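Local coordinates for UDP-glucose 4-epimerase (Brucella ovis, PDB 4WOK), which probably interconverts UDP-glucose and UDP-galactose by inverting the sugar at C4, using a tightly held NAD as its redox cofactor, at residues Trp54-Glu59 / Glu73-Val78; Arg203-Ala208 / Thr321-Ala326; Glu271-Ile276 / Arg282-Ala287. The protein carries 2 engineered substitutions. All coordinates share one frame; numbering follows the deposited sequence.

Contact 1. Residues Trp54-Glu59 / Glu73-Val78. Engineered in segment 73-78: Ala-76 (natural residue Val).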
loop_
_atom_site.group_PDB
_atom_site.type_symbol
_atom_site.label_atom_id
_atom_site.label_comp_id
_atom_site.label_asym_id
_atom_site.label_seq_id
_atom_site.Cartn_x
_atom_site.Cartn_y
_atom_site.Cartn_z
ATOM N N TRP A 54 3.494 -11.253 -15.393
ATOM C CA TRP A 54 3.020 -10.402 -16.498
ATOM C C TRP A 54 4.114 -9.704 -17.286
ATOM O O TRP A 54 3.826 -8.848 -18.119
ATOM C CB TRP A 54 2.031 -9.365 -15.957
ATOM C CG TRP A 54 0.774 -10.031 -15.509
ATOM C CD1 TRP A 54 -0.307 -10.339 -16.276
ATOM C CD2 TRP A 54 0.504 -10.540 -14.204
ATOM N NE1 TRP A 54 -1.249 -10.991 -15.521
ATOM C CE2 TRP A 54 -0.777 -11.118 -14.235
ATOM C CE3 TRP A 54 1.210 -10.536 -12.999
ATOM C CZ2 TRP A 54 -1.370 -11.704 -13.113
ATOM C CZ3 TRP A 54 0.620 -11.119 -11.881
ATOM C CH2 TRP A 54 -0.652 -11.689 -11.948
ATOM N N GLY A 55 5.359 -10.085 -17.038
ATOM C CA GLY A 55 6.487 -9.553 -17.781
ATOM C C GLY A 55 7.820 -10.002 -17.186
ATOM O O GLY A 55 7.883 -10.967 -16.425
ATOM N N ASP A 56 8.892 -9.299 -17.532
ATOM C CA ASP A 56 10.232 -9.698 -17.119
ATOM C C ASP A 56 10.425 -9.557 -15.621
ATOM O O ASP A 56 9.719 -8.801 -14.959
ATOM C CB ASP A 56 11.289 -8.872 -17.839
ATOM C CG ASP A 56 11.476 -9.301 -19.289
ATOM O OD1 ASP A 56 10.687 -10.132 -19.764
ATOM O OD2 ASP A 56 12.418 -8.805 -19.939
ATOM N N PHE A 57 11.386 -10.310 -15.104
ATOM C CA PHE A 57 11.745 -10.271 -13.688
ATOM C C PHE A 57 13.233 -10.039 -13.541
ATOM O O PHE A 57 14.041 -10.718 -14.162
ATOM C CB PHE A 57 11.343 -11.564 -12.987
ATOM C CG PHE A 57 11.842 -11.655 -11.552
ATOM C CD1 PHE A 57 11.508 -10.678 -10.628
ATOM C CD2 PHE A 57 12.642 -12.712 -11.143
ATOM C CE1 PHE A 57 11.960 -10.759 -9.287
ATOM C CE2 PHE A 57 13.096 -12.801 -9.825
ATOM C CZ PHE A 57 12.760 -11.819 -8.902
ATOM N N VAL A 58 13.591 -9.046 -12.743
ATOM C CA VAL A 58 14.973 -8.823 -12.389
ATOM C C VAL A 58 15.051 -8.963 -10.888
ATOM O O VAL A 58 14.468 -8.151 -10.181
ATOM C CB VAL A 58 15.458 -7.440 -12.808
ATOM C CG1 VAL A 58 16.908 -7.220 -12.368
ATOM C CG2 VAL A 58 15.325 -7.254 -14.334
ATOM N N GLU A 59 15.734 -9.991 -10.394
ATOM C CA GLU A 59 15.959 -10.086 -8.950
ATOM C C GLU A 59 17.057 -9.109 -8.580
ATOM O O GLU A 59 18.129 -9.105 -9.185
ATOM C CB GLU A 59 16.356 -11.501 -8.517
ATOM C CG GLU A 59 16.313 -11.725 -6.989
ATOM C CD GLU A 59 17.496 -11.116 -6.209
ATOM O OE1 GLU A 59 18.654 -11.328 -6.618
ATOM O OE2 GLU A 59 17.274 -10.459 -5.155
ATOM N N GLU A 73 18.712 1.274 -17.630
ATOM C CA GLU A 73 19.330 1.482 -18.948
ATOM C C GLU A 73 18.837 0.443 -19.954
ATOM O O GLU A 73 18.551 0.764 -21.118
ATOM C CB GLU A 73 20.860 1.458 -18.826
ATOM C CG GLU A 73 21.363 2.640 -18.002
ATOM C CD GLU A 73 22.883 2.742 -17.904
ATOM O OE1 GLU A 73 23.599 1.775 -18.247
ATOM O OE2 GLU A 73 23.355 3.820 -17.483
ATOM N N LYS A 74 18.716 -0.802 -19.516
ATOM C CA LYS A 74 18.229 -1.850 -20.407
ATOM C C LYS A 74 16.775 -1.616 -20.832
ATOM O O LYS A 74 16.433 -1.767 -22.006
ATOM C CB LYS A 74 18.363 -3.220 -19.744
ATOM C CG LYS A 74 17.763 -4.347 -20.568
ATOM C CD LYS A 74 17.972 -5.703 -19.905
ATOM C CE LYS A 74 17.400 -6.823 -20.773
ATOM N NZ LYS A 74 17.684 -8.172 -20.207
ATOM N N TYR A 75 15.917 -1.250 -19.881
ATOM C CA TYR A 75 14.481 -1.216 -20.155
ATOM C C TYR A 75 13.937 0.174 -20.503
ATOM O O TYR A 75 12.820 0.279 -21.014
ATOM C CB TYR A 75 13.703 -1.791 -18.967
ATOM C CG TYR A 75 13.849 -3.291 -18.838
ATOM C CD1 TYR A 75 13.087 -4.143 -19.615
ATOM C CD2 TYR A 75 14.775 -3.853 -17.955
ATOM C CE1 TYR A 75 13.222 -5.512 -19.518
ATOM C CE2 TYR A 75 14.919 -5.225 -17.853
ATOM C CZ TYR A 75 14.132 -6.046 -18.636
ATOM O OH TYR A 75 14.260 -7.408 -18.563
ATOM N N ALA A 76 14.721 1.226 -20.252
ATOM C CA ALA A 76 14.286 2.601 -20.525
ATOM C C ALA A 76 12.826 2.829 -20.133
ATOM O O ALA A 76 12.004 3.216 -20.976
ATOM C CB ALA A 76 14.491 2.946 -22.029
ATOM N N PRO A 77 12.487 2.577 -18.864
ATOM C CA PRO A 77 11.071 2.604 -18.492
ATOM C C PRO A 77 10.463 3.992 -18.601
ATOM O O PRO A 77 11.146 4.977 -18.314
ATOM C CB PRO A 77 11.077 2.133 -17.040
ATOM C CG PRO A 77 12.435 2.432 -16.538
ATOM C CD PRO A 77 13.366 2.332 -17.704
ATOM N N VAL A 78 9.197 4.066 -19.008
ATOM C CA VAL A 78 8.515 5.349 -19.120
ATOM C C VAL A 78 8.100 5.872 -17.747
ATOM O O VAL A 78 7.766 7.047 -17.598
ATOM C CB VAL A 78 7.268 5.256 -20.017
ATOM C CG1 VAL A 78 7.639 4.682 -21.371
ATOM C CG2 VAL A 78 6.198 4.404 -19.338
#
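With chi1 of Tyr-75 at -72° and that of Asp-56 at -75°, each side chain leaves its backbone with CG beside its own N and opposite its carbonyl carbon, and the phenol and carboxylate meet between strand 57-59 and the end of helix 65-75. This is the outer rim of the Rossmann-type sheet: 57-59 is an edge strand of the seven parallel ones, and Val-40 of the neighbouring strand 37-42 holds both Asp-56 and Val-58 by backbone hydrogen bonds. The helix that follows the edge strand in the chain comes back alongside it, and Tyr-75, in its last turn, is the residue that reaches across.

The phenol donates its proton from OH of Tyr-75 to OD2 of Asp-56 over 2.7 Å. The acceptor lone pair is the anti one, turned away from OD1, and OD2 sits at the ring edge, in the ring plane. The carboxylate itself stands nearly upright to that ring, the two planes being 79° apart. CG2 of Val-58 lies 4.1 Å from CE2 of Tyr-75, an apolar touch on the CE2 side of the ring, while OD2 of Asp-56 is nearer CE1. Val-58 also touches Thr-71 and Arg-67 of the same helix, and Tyr-75 rests on Val-39. Lys-74 lays its aliphatic chain by the ring, CG standing 3.9 Å above the plane toward the rim. Its charge probably favours the carboxylate form of Asp-56, though without a salt bridge: NZ of Lys-74 ends 5.3 Å from OD2 of Asp-56.

Contact 2. Residues Arg203-Ala208 / Thr321-Ala326; sequences RAMMAA and TIIRTA
Met-205 spans the gap between two helices, 200-209 and 319-326, in the part of this short-chain dehydrogenase-like epimerase that lies beyond the parallel NAD-binding sheet. The contact is helix-to-helix packing carried by one long side chain, and all three residues that touch are buried.

The apolar contacts come first. Met-205 sends its chain straight out, extended beyond CG (chi2 177°, chi3 173°), and that stretch carries the sulfur and the methyl to the other helix, whose nearest CA, that of Ala-326, is 8.5 Å from the CA of Met-205. There SD lies 3.8 Å from CB of Ala-326, and the terminal CE goes further and touches both branches of Ile-323, lying across them: CD1 of Ile-323 is 3.6 Å from CE of Met-205, and CG2 of Ile-323 is 3.7 Å from it. The two side chains cross at a slant. Ile-201 of the first helix also touches Ile-323, while Leu-332 packs on Met-205 from a loop.

A backbone oxygen is a polar neighbour, without a hydrogen bond: O of Ile-323 stands 3.4 Å from CE of Met-205.

No hydrogen bond crosses between the two segments; those within them are helical. In 321-326 the carbonyl of Thr-321 takes the usual helical bond from N of Thr-325 and a second from that residue's hydroxyl, the two donors arriving from opposite faces of its plane. The hydroxyl of Thr-325 is bonded as well to His-235 and to the amide of Ala-184, which ties this helix to neighbouring parts of the fold. OG1 of Thr-325 lies 2.8 Å from O of Thr-321, tilted 25° from the carbonyl plane.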
loop_
_atom_site.group_PDB
_atom_site.type_symbol
_atom_site.label_atom_id
_atom_site.label_comp_id
_atom_site.label_asym_id
_atom_site.label_seq_id
_atom_site.Cartn_x
_atom_site.Cartn_y
_atom_site.Cartn_z
ATOM N N ARG A 203 -5.616 -11.416 9.272
ATOM C CA ARG A 203 -5.561 -12.085 10.564
ATOM C C ARG A 203 -6.957 -12.542 10.995
ATOM O O ARG A 203 -7.142 -13.670 11.465
ATOM C CB ARG A 203 -4.937 -11.166 11.615
ATOM C CG ARG A 203 -3.415 -11.014 11.469
ATOM C CD ARG A 203 -2.824 -10.101 12.540
ATOM N NE ARG A 203 -3.171 -10.535 13.895
ATOM C CZ ARG A 203 -3.867 -9.799 14.763
ATOM N NH1 ARG A 203 -4.286 -8.584 14.419
ATOM N NH2 ARG A 203 -4.139 -10.273 15.977
ATOM N N ALA A 204 -7.951 -11.681 10.811
ATOM C CA ALA A 204 -9.312 -12.045 11.214
ATOM C C ALA A 204 -9.792 -13.267 10.425
ATOM O O ALA A 204 -10.446 -14.158 10.970
ATOM C CB ALA A 204 -10.260 -10.869 11.028
ATOM N N MET A 205 -9.445 -13.319 9.142
ATOM C CA MET A 205 -9.853 -14.437 8.292
ATOM C C MET A 205 -9.122 -15.721 8.653
ATOM O O MET A 205 -9.723 -16.804 8.708
ATOM C CB MET A 205 -9.620 -14.105 6.814
ATOM C CG MET A 205 -10.604 -13.097 6.290
ATOM S SD MET A 205 -10.310 -12.615 4.583
ATOM C CE MET A 205 -11.781 -11.621 4.325
ATOM N N MET A 206 -7.825 -15.603 8.886
ATOM C CA MET A 206 -7.033 -16.742 9.315
ATOM C C MET A 206 -7.603 -17.321 10.604
ATOM O O MET A 206 -7.682 -18.536 10.756
ATOM C CB MET A 206 -5.573 -16.340 9.510
ATOM C CG MET A 206 -4.841 -16.032 8.192
ATOM S SD MET A 206 -3.271 -15.188 8.479
ATOM C CE MET A 206 -2.329 -16.503 9.251
ATOM N N ALA A 207 -8.013 -16.444 11.513
ATOM C CA ALA A 207 -8.574 -16.883 12.794
ATOM C C ALA A 207 -9.912 -17.600 12.567
ATOM O O ALA A 207 -10.152 -18.668 13.115
ATOM C CB ALA A 207 -8.744 -15.705 13.727
ATOM N N ALA A 208 -10.771 -17.022 11.731
ATOM C CA ALA A 208 -12.047 -17.661 11.396
ATOM C C ALA A 208 -11.802 -19.016 10.733
ATOM O O ALA A 208 -12.556 -19.960 10.927
ATOM C CB ALA A 208 -12.875 -16.762 10.493
ATOM N N THR A 321 -16.972 -6.580 -1.207
ATOM C CA THR A 321 -16.008 -6.984 -2.234
ATOM C C THR A 321 -14.636 -7.284 -1.628
ATOM O O THR A 321 -13.979 -8.263 -1.993
ATOM C CB THR A 321 -15.856 -5.902 -3.315
ATOM O OG1 THR A 321 -17.117 -5.725 -3.972
ATOM C CG2 THR A 321 -14.813 -6.310 -4.343
ATOM N N ILE A 322 -14.212 -6.444 -0.696
ATOM C CA ILE A 322 -12.945 -6.671 0.000
ATOM C C ILE A 322 -12.968 -8.041 0.666
ATOM O O ILE A 322 -12.056 -8.846 0.479
ATOM C CB ILE A 322 -12.681 -5.576 1.044
ATOM C CG1 ILE A 322 -12.332 -4.263 0.342
ATOM C CG2 ILE A 322 -11.606 -6.009 2.023
ATOM C CD1 ILE A 322 -12.260 -3.067 1.266
ATOM N N ILE A 323 -14.038 -8.327 1.405
ATOM C CA ILE A 323 -14.097 -9.587 2.138
ATOM C C ILE A 323 -14.188 -10.779 1.203
ATOM O O ILE A 323 -13.453 -11.750 1.344
ATOM C CB ILE A 323 -15.290 -9.638 3.098
ATOM C CG1 ILE A 323 -15.129 -8.581 4.194
ATOM C CG2 ILE A 323 -15.399 -11.028 3.694
ATOM C CD1 ILE A 323 -13.801 -8.642 4.906
ATOM N N ARG A 324 -15.107 -10.694 0.247
ATOM C CA ARG A 324 -15.349 -11.775 -0.694
ATOM C C ARG A 324 -14.095 -12.162 -1.499
ATOM O O ARG A 324 -13.841 -13.344 -1.747
ATOM C CB ARG A 324 -16.476 -11.371 -1.642
ATOM C CG ARG A 324 -17.255 -12.520 -2.226
ATOM C CD ARG A 324 -18.344 -12.014 -3.159
ATOM N NE ARG A 324 -19.313 -11.171 -2.464
ATOM C CZ ARG A 324 -20.446 -11.623 -1.932
ATOM N NH1 ARG A 324 -20.756 -12.912 -2.013
ATOM N NH2 ARG A 324 -21.272 -10.785 -1.322
ATOM N N THR A 325 -13.302 -11.179 -1.905
ATOM C CA THR A 325 -12.154 -11.500 -2.750
ATOM C C THR A 325 -10.957 -11.978 -1.935
ATOM O O THR A 325 -10.143 -12.747 -2.432
ATOM C CB THR A 325 -11.740 -10.300 -3.641
ATOM O OG1 THR A 325 -11.442 -9.157 -2.832
ATOM C CG2 THR A 325 -12.876 -9.955 -4.574
ATOM N N ALA A 326 -10.858 -11.552 -0.681
ATOM C CA ALA A 326 -9.738 -11.978 0.159
ATOM C C ALA A 326 -9.959 -13.364 0.767
ATOM O O ALA A 326 -9.032 -14.166 0.862
ATOM C CB ALA A 326 -9.487 -10.961 1.259
#

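Contact 3. Residues Glu271-Ile276 / Arg282-Ala287; sequences EIVQSI and RSVPVA
Val-284 enters the groove between Val-273 and Ile-276, one helical turn apart on helix 269-280. From its CA the side chain heads toward the helix, and CB is the first atom to touch: CG1 of Val-273 lies 4.0 Å from CB of Val-284, and CG2 of Val-273 approaches that same CB about as closely. Beyond CB the branches part. CG1, opposite the backbone N (chi1 -178°), comes within 4.2 Å of CG2 of Val-273. CG2, beside the backbone N, turns to the isoleucine, where CG2 of Ile-276 is 3.9 Å from CG2 of Val-284 and CD1 also comes close. CG1 thus faces Val-273, while CG2 lies chiefly against Ile-276 and also reaches CG1 of Val-273.

Farther along the strand, CG2 of Val-286 meets CG2 of Val-273 at 4.0 Å, so Val-273 lies against two residues of the incoming chain. At the other end, O of Arg-282 comes near the CG2 methyl of Ile-276.

No direct hydrogen bond joins the two segments; a water does so instead. It donates to O of Val-273 over 2.9 Å and accepts from N of Val-284 at 2.7 Å, bridging a helix carbonyl to an amide of the loop just before the strand. Pro-285 then sits at the centre of an inverse gamma turn, with a weak bond from N of Val-286 back to O of Val-284, before the chain runs into strand 286-289.

Leu-215 of strand 215-218 touches Val-284, and the backbone of Leu-215 is hydrogen-bonded to Pro-285 and Ala-287. Helix 269-280 thus packs on the short parallel pair 215-218/286-289, beyond the Rossmann sheet, consistent with the smaller C-terminal, substrate-binding domain of extended short-chain dehydrogenase epimerases.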
loop_
_atom_site.group_PDB
_atom_site.type_symbol
_atom_site.label_atom_id
_atom_site.label_comp_id
_atom_site.label_asym_id
_atom_site.label_seq_id
_atom_site.Cartn_x
_atom_site.Cartn_y
_atom_site.Cartn_z
ATOM N N GLU A 271 -17.611 -4.532 12.222
ATOM C CA GLU A 271 -18.173 -4.662 10.879
ATOM C C GLU A 271 -17.439 -5.736 10.091
ATOM O O GLU A 271 -18.048 -6.559 9.409
ATOM C CB GLU A 271 -18.094 -3.343 10.114
ATOM C CG GLU A 271 -18.900 -2.185 10.678
ATOM C CD GLU A 271 -18.696 -0.917 9.857
ATOM O OE1 GLU A 271 -19.150 -0.887 8.694
ATOM O OE2 GLU A 271 -18.062 0.036 10.356
ATOM N N ILE A 272 -16.114 -5.711 10.188
ATOM C CA ILE A 272 -15.283 -6.665 9.475
ATOM C C ILE A 272 -15.551 -8.087 9.948
ATOM O O ILE A 272 -15.795 -8.984 9.147
ATOM C CB ILE A 272 -13.788 -6.322 9.642
ATOM C CG1 ILE A 272 -13.448 -5.109 8.775
ATOM C CG2 ILE A 272 -12.911 -7.509 9.261
ATOM C CD1 ILE A 272 -12.151 -4.448 9.137
ATOM N N VAL A 273 -15.513 -8.285 11.257
ATOM C CA VAL A 273 -15.779 -9.591 11.835
ATOM C C VAL A 273 -17.181 -10.076 11.450
ATOM O O VAL A 273 -17.359 -11.221 11.031
ATOM C CB VAL A 273 -15.617 -9.542 13.365
ATOM C CG1 VAL A 273 -16.342 -10.692 14.030
ATOM C CG2 VAL A 273 -14.139 -9.536 13.715
ATOM N N GLN A 274 -18.161 -9.187 11.551
ATOM C CA GLN A 274 -19.534 -9.522 11.169
ATOM C C GLN A 274 -19.628 -9.927 9.706
ATOM O O GLN A 274 -20.273 -10.917 9.368
ATOM C CB GLN A 274 -20.466 -8.344 11.422
ATOM C CG GLN A 274 -20.717 -8.031 12.877
ATOM C CD GLN A 274 -21.565 -6.782 13.042
ATOM O OE1 GLN A 274 -21.349 -5.776 12.358
ATOM N NE2 GLN A 274 -22.541 -6.843 13.940
ATOM N N SER A 275 -18.976 -9.153 8.842
ATOM C CA SER A 275 -19.002 -9.407 7.408
ATOM C C SER A 275 -18.392 -10.769 7.078
ATOM O O SER A 275 -18.938 -11.516 6.266
ATOM C CB SER A 275 -18.265 -8.292 6.658
ATOM O OG SER A 275 -18.373 -8.462 5.255
ATOM N N ILE A 276 -17.265 -11.088 7.710
ATOM C CA ILE A 276 -16.613 -12.381 7.517
ATOM C C ILE A 276 -17.522 -13.556 7.902
ATOM O O ILE A 276 -17.632 -14.541 7.164
ATOM C CB ILE A 276 -15.314 -12.472 8.336
ATOM C CG1 ILE A 276 -14.267 -11.504 7.780
ATOM C CG2 ILE A 276 -14.772 -13.893 8.340
ATOM C CD1 ILE A 276 -13.031 -11.376 8.645
ATOM N N ARG A 282 -18.249 -18.693 8.818
ATOM C CA ARG A 282 -17.372 -19.040 9.923
ATOM C C ARG A 282 -17.096 -17.806 10.762
ATOM O O ARG A 282 -16.733 -16.762 10.235
ATOM C CB ARG A 282 -16.085 -19.663 9.398
ATOM C CG ARG A 282 -16.364 -20.888 8.548
ATOM C CD ARG A 282 -15.110 -21.665 8.231
ATOM N NE ARG A 282 -14.534 -22.274 9.426
ATOM C CZ ARG A 282 -13.509 -23.119 9.405
ATOM N NH1 ARG A 282 -12.957 -23.458 8.245
ATOM N NH2 ARG A 282 -13.035 -23.625 10.537
ATOM N N SER A 283 -17.296 -17.917 12.069
ATOM C CA SER A 283 -17.110 -16.773 12.953
ATOM C C SER A 283 -15.638 -16.555 13.286
ATOM O O SER A 283 -14.849 -17.502 13.316
ATOM C CB SER A 283 -17.900 -16.951 14.245
ATOM O OG SER A 283 -17.344 -17.991 15.024
ATOM N N VAL A 284 -15.284 -15.302 13.542
ATOM C CA VAL A 284 -13.933 -14.950 13.972
ATOM C C VAL A 284 -13.824 -15.098 15.487
ATOM O O VAL A 284 -14.597 -14.488 16.213
ATOM C CB VAL A 284 -13.573 -13.512 13.575
ATOM C CG1 VAL A 284 -12.140 -13.184 13.996
ATOM C CG2 VAL A 284 -13.762 -13.310 12.080
ATOM N N PRO A 285 -12.874 -15.916 15.971
ATOM C CA PRO A 285 -12.779 -16.128 17.424
ATOM C C PRO A 285 -12.111 -14.954 18.152
ATOM O O PRO A 285 -10.953 -15.040 18.550
ATOM C CB PRO A 285 -11.941 -17.401 17.535
ATOM C CG PRO A 285 -11.077 -17.378 16.293
ATOM C CD PRO A 285 -11.987 -16.820 15.220
ATOM N N VAL A 286 -12.866 -13.874 18.331
ATOM C CA VAL A 286 -12.359 -12.646 18.923
ATOM C C VAL A 286 -12.049 -12.783 20.407
ATOM O O VAL A 286 -12.829 -13.341 21.171
ATOM C CB VAL A 286 -13.357 -11.492 18.737
ATOM C CG1 VAL A 286 -12.888 -10.246 19.477
ATOM C CG2 VAL A 286 -13.527 -11.190 17.262
ATOM N N ALA A 287 -10.884 -12.283 20.796
ATOM C CA ALA A 287 -10.553 -12.121 22.200
ATOM C C ALA A 287 -10.464 -10.633 22.474
ATOM O O ALA A 287 -9.494 -9.981 22.091
ATOM C CB ALA A 287 -9.249 -12.817 22.535
HETATM O O HOH W 1 -17.261 -13.573 12.756
#

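In the fold
Contact 1 stands apart from the others, about 42 Å from contact 3 between centres and on the opposite side of the chain's centre. It is a surface contact at the edge of the NAD-binding sheet, where a phenol-carboxylate hydrogen bond is joined by one apolar touch from Val-58. Contact 2 is fully buried and apolar, while contact 3 is partly buried, mixing valine and isoleucine packing with a water bridge. These two are neighbours, with centres about 9 Å apart: Ser-275 packs on Ile-323 and Pro-285 on Ala-207, so helices 200-209, 269-280 and 319-326 form one cluster. In sequence, contact 3 is nested in the loop that contact 2 closes.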